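Local coordinates for protein aminopeptidase C (PDB 4K7C) that probably trims amino acids from the amino ends of peptides, as a cysteine aminopeptidase of the papain-like C1 family whose copies assemble as a hexamer, at residues D16-A19 / A23-L26; Q27-N32 / N36-N41; G322-R327 / D401-Q406; K338-D341 / D346-M349. One frame throughout, in Å; residues are numbered along the deposited sequence.

In the fold
Contacts 1 and 2 follow one another along the amino-terminal part of the chain, their centres about 14 Å apart, with A23-L26 and Q27-N32 consecutive on one helix. The centres of contacts 4 and 2 are about 15 Å apart, and the two are tied directly: A39 O and K338 N, 2.9 Å apart, are probably hydrogen-bonded. Contact 3 encloses contact 4 in sequence, their centres about 14 Å apart, and meets contact 2 where the carboxylates of E40 and D326 come close. Contacts 1, 2 and 4 all touch the second subunit, whereas contact 3 is confined to its own chain. A glycerol, probably from crystallisation, sits about 4 Å from the N24 side chain.

Contact 1: D16-A19 / A23-L26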
loop_
_atom_site.group_PDB
_atom_site.type_symbol
_atom_site.label_atom_id
_atom_site.label_comp_id
_atom_site.label_asym_id
_atom_site.label_seq_id
_atom_site.Cartn_x
_atom_site.Cartn_y
_atom_site.Cartn_z
ATOM N N ASP A 16 -37.824 -23.852 -14.055
ATOM C CA ASP A 16 -37.077 -23.525 -15.234
ATOM C C ASP A 16 -35.576 -23.375 -14.876
ATOM O O ASP A 16 -34.673 -23.911 -15.599
ATOM C CB ASP A 16 -37.578 -22.253 -15.926
ATOM C CG ASP A 16 -38.982 -22.429 -16.509
ATOM O OD1 ASP A 16 -39.469 -23.584 -16.651
ATOM O OD2 ASP A 16 -39.621 -21.381 -16.764
ATOM N N LEU A 17 -35.322 -22.788 -13.711
ATOM C CA LEU A 17 -33.963 -22.580 -13.221
ATOM C C LEU A 17 -33.288 -23.945 -12.904
ATOM O O LEU A 17 -32.231 -24.262 -13.359
ATOM C CB LEU A 17 -34.028 -21.723 -11.930
ATOM C CG LEU A 17 -32.633 -21.629 -11.264
ATOM C CD1 LEU A 17 -31.637 -20.966 -12.215
ATOM C CD2 LEU A 17 -32.725 -20.843 -9.968
ATOM N N GLN A 18 -34.028 -24.823 -12.245
ATOM C CA GLN A 18 -33.490 -26.108 -11.866
ATOM C C GLN A 18 -33.347 -27.030 -13.087
ATOM O O GLN A 18 -32.488 -27.876 -13.109
ATOM C CB GLN A 18 -34.387 -26.758 -10.751
ATOM C CG GLN A 18 -33.758 -27.948 -10.043
ATOM C CD GLN A 18 -32.283 -27.708 -9.631
ATOM O OE1 GLN A 18 -31.932 -26.717 -8.930
ATOM N NE2 GLN A 18 -31.399 -28.587 -10.121
ATOM N N ALA A 19 -34.129 -26.811 -14.116
ATOM C CA ALA A 19 -33.973 -27.588 -15.340
ATOM C C ALA A 19 -32.810 -27.087 -16.215
ATOM O O ALA A 19 -32.425 -27.715 -17.159
ATOM C CB ALA A 19 -35.262 -27.614 -16.118
ATOM N N ALA A 23 -27.083 -25.529 -13.500
ATOM C CA ALA A 23 -27.519 -24.276 -12.879
ATOM C C ALA A 23 -26.878 -24.063 -11.535
ATOM O O ALA A 23 -26.513 -22.946 -11.198
ATOM C CB ALA A 23 -29.022 -24.258 -12.725
ATOM N N ASN A 24 -26.854 -25.100 -10.697
ATOM C CA ASN A 24 -26.198 -24.937 -9.385
ATOM C C ASN A 24 -24.722 -24.535 -9.417
ATOM O O ASN A 24 -24.337 -23.641 -8.666
ATOM C CB ASN A 24 -26.382 -26.188 -8.554
ATOM C CG ASN A 24 -27.852 -26.466 -8.237
ATOM O OD1 ASN A 24 -28.729 -25.598 -8.221
ATOM N ND2 ASN A 24 -28.136 -27.744 -8.025
ATOM N N ALA A 25 -23.952 -25.193 -10.257
ATOM C CA ALA A 25 -22.538 -24.868 -10.372
ATOM C C ALA A 25 -22.280 -23.469 -11.012
ATOM O O ALA A 25 -21.336 -22.725 -10.592
ATOM C CB ALA A 25 -21.805 -26.006 -11.036
ATOM N N LEU A 26 -23.076 -23.117 -12.025
ATOM C CA LEU A 26 -22.950 -21.802 -12.665
ATOM C C LEU A 26 -23.386 -20.686 -11.715
ATOM O O LEU A 26 -22.733 -19.638 -11.640
ATOM C CB LEU A 26 -23.740 -21.763 -13.954
ATOM C CG LEU A 26 -23.357 -22.665 -15.093
ATOM C CD1 LEU A 26 -24.431 -22.696 -16.131
ATOM C CD2 LEU A 26 -22.042 -22.147 -15.681
#
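L17 and A23 meet in a helix-loop-helix connection, where a short link joins helix 7-19 to helix 23-39. A23 points its methyl at the earlier helix, and CB comes to 3.3 Å from the L17 carbonyl O. The leucine side chain reaches the same methyl more loosely, with L17 CD1 4.2 Å from A23 CB, so the buried side is a backbone carbonyl and a leucine methyl set against one alanine methyl. On the more exposed side two amides come together. Q18 starts out away from the second helix, but its chain bends at chi2 (46°) and brings the carboxamide back towards N24. The two side chains cross obliquely, their amide planes 45° apart, and it is the two oxygens that approach most closely: Q18 OE1 and N24 OD1 are 3.5 Å apart. Both are acceptors, so this is proximity without a bond. If an alanine replaced N24, the Q18 carboxamide would probably lose its flat neighbour and be freer to turn. A216 and Y217 of the second subunit pack on L17 and A23 respectively, so the connection also belongs to a subunit interface. The nitrogens of the amide pair stand further off than the oxygens, Q18 NE2 lying 4.0 Å from N24 ND2.

Contact 2: Q27-N32 / N36-N41; sequences QKAVMN and NATAEN
T38 lays its methyl over A29 and V30. Helix 23-39 turns back on itself between N32 and N36, so that the N36-A39 turn runs roughly back past Q27-N32 and V30 and T38 come to 5.9 Å between their CA atoms. With T38 OG1 beside the backbone N (chi1 -59°), CG2 falls anti to it and lies 3.8 Å from V30 CG2 and 3.9 Å from A29 CB. The V30 side chain crosses that of T38 at about a right angle. The hydroxyl OG1 hydrogen-bonds G34 O. It also comes to 3.2 Å from A29 O, with T38 OG1 thus near a carbonyl that accepts a hydrogen bond from N33 ND2. This buried threonine therefore has two jobs: the methyl packs between the arms of the reversal, and the hydroxyl bonds back within its own helical turn. With an alanine here, G34 O would probably be left without its hydroxyl mate and a gap would open against the V30 and A29 methyls. Beyond the bend, N41 caps the next helix, its OD1 bonded to D43 N. L342 of helix 339-343 packs against V30, T38 and A39, while T218 of the second subunit touches V30 and N33 of the third subunit hydrogen-bonds A37 O, so the reversal sits between helix 339-343 and two neighbouring copies.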
loop_
_atom_site.group_PDB
_atom_site.type_symbol
_atom_site.label_atom_id
_atom_site.label_comp_id
_atom_site.label_asym_id
_atom_site.label_seq_id
_atom_site.Cartn_x
_atom_site.Cartn_y
_atom_site.Cartn_z
ATOM N N GLN A 27 -24.432 -20.943 -10.923
ATOM C CA GLN A 27 -24.892 -19.968 -9.947
ATOM C C GLN A 27 -23.781 -19.593 -8.954
ATOM O O GLN A 27 -23.576 -18.414 -8.586
ATOM C CB GLN A 27 -26.146 -20.544 -9.263
ATOM C CG GLN A 27 -26.602 -19.777 -8.069
ATOM C CD GLN A 27 -27.910 -20.342 -7.548
ATOM O OE1 GLN A 27 -28.019 -21.593 -7.325
ATOM N NE2 GLN A 27 -28.922 -19.505 -7.440
ATOM N N LYS A 28 -23.119 -20.613 -8.436
ATOM C CA LYS A 28 -22.040 -20.419 -7.486
ATOM C C LYS A 28 -20.929 -19.591 -8.115
ATOM O O LYS A 28 -20.488 -18.599 -7.526
ATOM C CB LYS A 28 -21.498 -21.762 -7.002
ATOM C CG LYS A 28 -22.507 -22.443 -6.083
ATOM C CD LYS A 28 -21.971 -23.736 -5.506
ATOM C CE LYS A 28 -23.032 -24.509 -4.702
ATOM N NZ LYS A 28 -24.217 -24.969 -5.449
ATOM N N ALA A 29 -20.620 -19.867 -9.386
ATOM C CA ALA A 29 -19.548 -19.090 -10.077
ATOM C C ALA A 29 -19.921 -17.633 -10.153
ATOM O O ALA A 29 -19.125 -16.765 -9.813
ATOM C CB ALA A 29 -19.237 -19.676 -11.444
ATOM N N VAL A 30 -21.136 -17.321 -10.567
ATOM C CA VAL A 30 -21.495 -15.937 -10.793
ATOM C C VAL A 30 -21.727 -15.215 -9.470
ATOM O O VAL A 30 -21.358 -14.031 -9.329
ATOM C CB VAL A 30 -22.765 -15.904 -11.646
ATOM C CG1 VAL A 30 -23.114 -14.450 -11.912
ATOM C CG2 VAL A 30 -22.531 -16.661 -12.999
HETATM N N MSE A 31 -22.356 -15.901 -8.485
HETATM C CA MSE A 31 -22.504 -15.299 -7.137
HETATM C C MSE A 31 -21.122 -14.891 -6.593
HETATM O O MSE A 31 -20.979 -13.847 -5.962
HETATM C CB MSE A 31 -23.069 -16.329 -6.138
HETATM C CG MSE A 31 -24.577 -16.483 -6.364
HETATM SE SE MSE A 31 -25.273 -17.954 -5.213
HETATM C CE MSE A 31 -25.321 -16.928 -3.551
ATOM N N ASN A 32 -20.138 -15.750 -6.746
ATOM C CA ASN A 32 -18.801 -15.567 -6.135
ATOM C C ASN A 32 -17.917 -14.544 -6.871
ATOM O O ASN A 32 -17.206 -13.792 -6.199
ATOM C CB ASN A 32 -18.046 -16.901 -6.069
ATOM C CG ASN A 32 -18.679 -17.916 -5.120
ATOM O OD1 ASN A 32 -18.379 -19.111 -5.248
ATOM N ND2 ASN A 32 -19.559 -17.496 -4.258
ATOM N N ASN A 36 -18.607 -10.650 -15.435
ATOM C CA ASN A 36 -17.431 -10.525 -16.267
ATOM C C ASN A 36 -16.398 -11.603 -16.026
ATOM O O ASN A 36 -15.959 -12.229 -16.942
ATOM C CB ASN A 36 -16.740 -9.126 -16.113
ATOM C CG ASN A 36 -17.557 -7.958 -16.755
ATOM O OD1 ASN A 36 -18.488 -8.148 -17.529
ATOM N ND2 ASN A 36 -17.199 -6.739 -16.383
ATOM N N ALA A 37 -16.024 -11.826 -14.772
ATOM C CA ALA A 37 -15.009 -12.773 -14.466
ATOM C C ALA A 37 -15.470 -14.180 -14.644
ATOM O O ALA A 37 -14.651 -15.079 -14.831
ATOM C CB ALA A 37 -14.505 -12.537 -13.037
ATOM N N THR A 38 -16.788 -14.409 -14.636
ATOM C CA THR A 38 -17.291 -15.775 -14.928
ATOM C C THR A 38 -17.336 -16.069 -16.437
ATOM O O THR A 38 -16.934 -17.078 -16.930
ATOM C CB THR A 38 -18.676 -16.024 -14.234
ATOM O OG1 THR A 38 -18.502 -15.854 -12.820
ATOM C CG2 THR A 38 -19.121 -17.445 -14.587
ATOM N N ALA A 39 -17.747 -15.084 -17.205
ATOM C CA ALA A 39 -17.973 -15.195 -18.622
ATOM C C ALA A 39 -16.816 -14.920 -19.563
ATOM O O ALA A 39 -16.967 -15.175 -20.751
ATOM C CB ALA A 39 -19.083 -14.224 -18.994
ATOM N N GLU A 40 -15.684 -14.421 -19.053
ATOM C CA GLU A 40 -14.603 -13.922 -19.923
ATOM C C GLU A 40 -13.901 -15.163 -20.572
ATOM O O GLU A 40 -13.736 -16.222 -19.959
ATOM C CB GLU A 40 -13.667 -13.018 -19.158
ATOM C CG GLU A 40 -12.680 -12.353 -20.100
ATOM C CD GLU A 40 -12.062 -11.072 -19.570
ATOM O OE1 GLU A 40 -12.517 -10.621 -18.489
ATOM O OE2 GLU A 40 -11.168 -10.513 -20.324
ATOM N N ASN A 41 -13.641 -14.999 -21.854
ATOM C CA ASN A 41 -13.274 -16.050 -22.796
ATOM C C ASN A 41 -11.839 -15.889 -23.278
ATOM O O ASN A 41 -11.489 -14.974 -24.074
ATOM C CB ASN A 41 -14.237 -15.894 -23.940
ATOM C CG ASN A 41 -14.023 -16.876 -25.046
ATOM O OD1 ASN A 41 -13.294 -17.872 -24.972
ATOM N ND2 ASN A 41 -14.609 -16.558 -26.120
#

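Contact 3: G322-R327 / D401-Q406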
loop_
_atom_site.group_PDB
_atom_site.type_symbol
_atom_site.label_atom_id
_atom_site.label_comp_id
_atom_site.label_asym_id
_atom_site.label_seq_id
_atom_site.Cartn_x
_atom_site.Cartn_y
_atom_site.Cartn_z
ATOM N N GLY A 322 -18.018 0.719 -23.521
ATOM C CA GLY A 322 -18.544 -0.137 -22.432
ATOM C C GLY A 322 -19.209 -1.406 -22.884
ATOM O O GLY A 322 -19.402 -2.266 -22.088
ATOM N N GLN A 323 -19.494 -1.520 -24.176
ATOM C CA GLN A 323 -20.068 -2.770 -24.748
ATOM C C GLN A 323 -18.998 -3.812 -24.952
ATOM O O GLN A 323 -17.951 -3.530 -25.564
ATOM C CB GLN A 323 -20.711 -2.484 -26.070
ATOM C CG GLN A 323 -21.911 -1.573 -25.953
ATOM C CD GLN A 323 -23.186 -2.245 -25.390
ATOM O OE1 GLN A 323 -23.273 -3.474 -25.264
ATOM N NE2 GLN A 323 -24.172 -1.447 -25.115
ATOM N N SER A 324 -19.245 -5.030 -24.441
ATOM C CA SER A 324 -18.482 -6.241 -24.844
ATOM C C SER A 324 -16.978 -5.964 -24.853
ATOM O O SER A 324 -16.220 -6.191 -25.790
ATOM C CB SER A 324 -19.092 -6.825 -26.145
ATOM O OG SER A 324 -18.478 -8.010 -26.518
ATOM N N SER A 325 -16.517 -5.502 -23.683
ATOM C CA SER A 325 -15.193 -5.036 -23.534
ATOM C C SER A 325 -14.545 -5.411 -22.199
ATOM O O SER A 325 -15.158 -5.348 -21.168
ATOM C CB SER A 325 -15.099 -3.494 -23.720
ATOM O OG SER A 325 -15.896 -2.851 -22.780
ATOM N N ASP A 326 -13.269 -5.734 -22.254
ATOM C CA ASP A 326 -12.468 -5.843 -21.030
ATOM C C ASP A 326 -11.551 -4.570 -21.064
ATOM O O ASP A 326 -10.582 -4.522 -21.801
ATOM C CB ASP A 326 -11.612 -7.100 -21.006
ATOM C CG ASP A 326 -10.724 -7.205 -19.786
ATOM O OD1 ASP A 326 -10.292 -6.145 -19.227
ATOM O OD2 ASP A 326 -10.370 -8.367 -19.415
ATOM N N ARG A 327 -11.900 -3.619 -20.216
ATOM C CA ARG A 327 -11.257 -2.292 -20.196
ATOM C C ARG A 327 -9.978 -2.192 -19.407
ATOM O O ARG A 327 -9.335 -1.131 -19.403
ATOM C CB ARG A 327 -12.304 -1.253 -19.765
ATOM C CG ARG A 327 -13.339 -1.219 -20.856
ATOM C CD ARG A 327 -14.392 -0.195 -20.731
ATOM N NE ARG A 327 -15.284 -0.342 -19.596
ATOM C CZ ARG A 327 -16.143 -1.346 -19.369
ATOM N NH1 ARG A 327 -16.241 -2.481 -20.116
ATOM N NH2 ARG A 327 -16.931 -1.205 -18.314
ATOM N N ASP A 401 -12.931 -7.048 -35.591
ATOM C CA ASP A 401 -13.734 -6.530 -36.683
ATOM C C ASP A 401 -15.237 -6.708 -36.366
ATOM O O ASP A 401 -16.062 -5.830 -36.650
ATOM C CB ASP A 401 -13.345 -7.197 -37.998
ATOM C CG ASP A 401 -13.831 -6.373 -39.162
ATOM O OD1 ASP A 401 -13.494 -5.200 -39.132
ATOM O OD2 ASP A 401 -14.630 -6.875 -40.003
ATOM N N ALA A 402 -15.633 -7.822 -35.707
ATOM C CA ALA A 402 -17.044 -7.925 -35.299
ATOM C C ALA A 402 -17.494 -6.855 -34.344
ATOM O O ALA A 402 -18.651 -6.376 -34.404
ATOM C CB ALA A 402 -17.329 -9.334 -34.751
ATOM N N TRP A 403 -16.613 -6.528 -33.386
ATOM C CA TRP A 403 -16.882 -5.467 -32.464
ATOM C C TRP A 403 -17.038 -4.136 -33.180
ATOM O O TRP A 403 -17.927 -3.392 -32.858
ATOM C CB TRP A 403 -15.791 -5.356 -31.367
ATOM C CG TRP A 403 -16.171 -4.508 -30.160
ATOM C CD1 TRP A 403 -16.676 -4.957 -28.967
ATOM C CD2 TRP A 403 -16.061 -3.078 -30.020
ATOM N NE1 TRP A 403 -16.846 -3.911 -28.089
ATOM C CE2 TRP A 403 -16.474 -2.751 -28.715
ATOM C CE3 TRP A 403 -15.667 -2.064 -30.883
ATOM C CZ2 TRP A 403 -16.531 -1.448 -28.241
ATOM C CZ3 TRP A 403 -15.675 -0.752 -30.385
ATOM C CH2 TRP A 403 -16.119 -0.464 -29.091
ATOM N N PHE A 404 -16.136 -3.845 -34.084
ATOM C CA PHE A 404 -16.165 -2.558 -34.866
ATOM C C PHE A 404 -17.545 -2.470 -35.577
ATOM O O PHE A 404 -18.231 -1.464 -35.498
ATOM C CB PHE A 404 -15.037 -2.668 -35.911
ATOM C CG PHE A 404 -14.780 -1.414 -36.659
ATOM C CD1 PHE A 404 -13.592 -0.759 -36.450
ATOM C CD2 PHE A 404 -15.740 -0.828 -37.513
ATOM C CE1 PHE A 404 -13.307 0.427 -37.116
ATOM C CE2 PHE A 404 -15.440 0.380 -38.197
ATOM C CZ PHE A 404 -14.202 0.969 -37.980
ATOM N N ASP A 405 -17.968 -3.550 -36.207
ATOM C CA ASP A 405 -19.276 -3.572 -36.899
ATOM C C ASP A 405 -20.415 -3.140 -36.035
ATOM O O ASP A 405 -21.331 -2.449 -36.446
ATOM C CB ASP A 405 -19.575 -4.962 -37.523
ATOM C CG ASP A 405 -18.693 -5.298 -38.702
ATOM O OD1 ASP A 405 -17.909 -4.442 -39.165
ATOM O OD2 ASP A 405 -18.747 -6.463 -39.161
ATOM N N GLN A 406 -20.423 -3.637 -34.811
ATOM C CA GLN A 406 -21.522 -3.402 -33.951
ATOM C C GLN A 406 -21.448 -2.085 -33.210
ATOM O O GLN A 406 -22.459 -1.421 -33.022
ATOM C CB GLN A 406 -21.623 -4.518 -32.872
ATOM C CG GLN A 406 -21.970 -5.951 -33.256
ATOM C CD GLN A 406 -23.163 -6.032 -34.167
ATOM O OE1 GLN A 406 -24.222 -5.428 -33.958
ATOM N NE2 GLN A 406 -22.981 -6.759 -35.197
#
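The indole nitrogen of W403 donates to the backbone carbonyl of Q323, NE1 to O 2.8 Å, with a fairly straight N-H...O angle of 160°. This bond joins helix 401-407 to the loop leading into strand 325-326, part of the papain-like fold; that strand pairs with 331-332, which in turn pairs with 396-400, the strand just ahead of the helix. W403 points at the loop, CG anti to its backbone N (chi1 -165°), which carries the ring out from the helix edge-on. Q323 O lies in the indole plane, at the ring edge, whereas seen from the carbonyl the donor stands well above the plane of the C=O group. The next peptide adds a second oxygen, S324 O, 3.4 Å from W403 CD1, so the five-membered ring has two successive carbonyls beside it. The S324 methylene touches there too, S324 CB lying 4.2 Å from W403 CD1, while its hydroxyl is taken up by D333 O. L332 packs on the tryptophan, and K302 of helix 298-310 makes salt bridges to D401 and D405 on the same helix as W403. Within the loop R327 folds back: NH1 donates to S325 OG at 2.7 Å, the hydroxyl tilted from the guanidinium plane, and G322 CA lies 4.0 Å above that plane, offset towards its rim.

Contact 4: K338-D341 / D346-M349; sequences KKDD and DFTM
D340 accepts the backbone N-H of F347: N to OD2 is 2.9 Å and the bond is nearly straight at 169°, though it arrives from above the carboxylate plane. The other oxygen, D340 OD1, lies 3.6 Å from CD2 at the edge of the F347 ring, and carboxylate and ring stand almost perpendicular, 86° apart. K339 O reaches the same ring edge, 3.8 Å from F347 CE2. In the next shell D346 shapes the loop that presents this N-H: its OD1 accepts from T348 N at 2.9 Å, an Asx turn, and from the T348 hydroxyl OG1 at 2.7 Å, through the syn lone pair. A water bridges the two halves, donating to D340 OD2 and to T348 OG1. D340 OD2 and D346 OD1 are 3.8 Å apart, a like-charge approach probably eased by the donors around both. Further out, L175 of the second subunit packs on F347 and K182 of that subunit on D346. K339 lies along helix 23-39, touching I35, N36 and A39, so the first turn of helix 339-343 is held between that helix and the loop running on to helix 351-356.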
loop_
_atom_site.group_PDB
_atom_site.type_symbol
_atom_site.label_atom_id
_atom_site.label_comp_id
_atom_site.label_asym_id
_atom_site.label_seq_id
_atom_site.Cartn_x
_atom_site.Cartn_y
_atom_site.Cartn_z
ATOM N N LYS A 338 -18.854 -14.617 -22.917
ATOM C CA LYS A 338 -19.936 -15.457 -23.462
ATOM C C LYS A 338 -21.075 -15.496 -22.491
ATOM O O LYS A 338 -21.316 -16.505 -21.796
ATOM C CB LYS A 338 -19.417 -16.833 -23.766
ATOM C CG LYS A 338 -18.441 -16.853 -24.887
ATOM C CD LYS A 338 -19.074 -16.572 -26.266
ATOM C CE LYS A 338 -18.172 -16.731 -27.448
ATOM N NZ LYS A 338 -18.866 -16.381 -28.748
ATOM N N LYS A 339 -21.737 -14.350 -22.376
ATOM C CA LYS A 339 -22.859 -14.244 -21.460
ATOM C C LYS A 339 -24.077 -15.054 -21.842
ATOM O O LYS A 339 -24.687 -15.660 -20.975
ATOM C CB LYS A 339 -23.258 -12.793 -21.212
ATOM C CG LYS A 339 -22.164 -12.004 -20.582
ATOM C CD LYS A 339 -22.341 -10.517 -20.793
ATOM C CE LYS A 339 -21.242 -9.731 -20.107
ATOM N NZ LYS A 339 -21.312 -8.301 -20.523
ATOM N N ASP A 340 -24.388 -15.127 -23.132
ATOM C CA ASP A 340 -25.585 -15.870 -23.597
ATOM C C ASP A 340 -25.424 -17.331 -23.183
ATOM O O ASP A 340 -26.346 -17.935 -22.655
ATOM C CB ASP A 340 -25.810 -15.761 -25.115
ATOM C CG ASP A 340 -25.789 -14.310 -25.679
ATOM O OD1 ASP A 340 -24.890 -13.471 -25.295
ATOM O OD2 ASP A 340 -26.665 -14.036 -26.563
ATOM N N ASP A 341 -24.223 -17.859 -23.377
ATOM C CA ASP A 341 -23.937 -19.225 -22.994
ATOM C C ASP A 341 -24.068 -19.412 -21.488
ATOM O O ASP A 341 -24.735 -20.364 -20.983
ATOM C CB ASP A 341 -22.482 -19.565 -23.264
ATOM C CG ASP A 341 -22.175 -19.858 -24.730
ATOM O OD1 ASP A 341 -23.130 -20.030 -25.545
ATOM O OD2 ASP A 341 -20.947 -19.966 -25.035
ATOM N N ASP A 346 -30.659 -15.663 -24.810
ATOM C CA ASP A 346 -30.231 -14.930 -26.007
ATOM C C ASP A 346 -30.319 -13.456 -25.696
ATOM O O ASP A 346 -31.381 -12.940 -25.346
ATOM C CB ASP A 346 -31.164 -15.355 -27.151
ATOM C CG ASP A 346 -30.761 -14.715 -28.501
ATOM O OD1 ASP A 346 -29.912 -13.807 -28.543
ATOM O OD2 ASP A 346 -31.268 -15.179 -29.516
ATOM N N PHE A 347 -29.195 -12.739 -25.852
ATOM C CA PHE A 347 -29.112 -11.315 -25.528
ATOM C C PHE A 347 -28.888 -10.445 -26.798
ATOM O O PHE A 347 -28.550 -9.271 -26.708
ATOM C CB PHE A 347 -27.960 -11.051 -24.576
ATOM C CG PHE A 347 -28.147 -11.607 -23.188
ATOM C CD1 PHE A 347 -29.125 -11.132 -22.349
ATOM C CD2 PHE A 347 -27.306 -12.605 -22.746
ATOM C CE1 PHE A 347 -29.266 -11.664 -21.078
ATOM C CE2 PHE A 347 -27.447 -13.155 -21.491
ATOM C CZ PHE A 347 -28.393 -12.633 -20.634
ATOM N N THR A 348 -29.082 -11.046 -27.959
ATOM C CA THR A 348 -28.846 -10.402 -29.289
ATOM C C THR A 348 -29.789 -9.314 -29.587
ATOM O O THR A 348 -31.005 -9.455 -29.453
ATOM C CB THR A 348 -29.013 -11.454 -30.399
ATOM O OG1 THR A 348 -28.103 -12.512 -30.141
ATOM C CG2 THR A 348 -28.594 -10.877 -31.784
HETATM N N MSE A 349 -29.199 -8.178 -29.954
HETATM C CA MSE A 349 -29.908 -7.073 -30.619
HETATM C C MSE A 349 -29.092 -6.642 -31.839
HETATM O O MSE A 349 -27.869 -6.822 -31.919
HETATM C CB MSE A 349 -30.058 -5.881 -29.708
HETATM C CG MSE A 349 -30.715 -6.224 -28.365
HETATM SE SE MSE A 349 -31.031 -4.680 -27.254
HETATM C CE MSE A 349 -32.434 -3.618 -28.175
HETATM O O HOH W 1 -25.749 -12.243 -28.375
#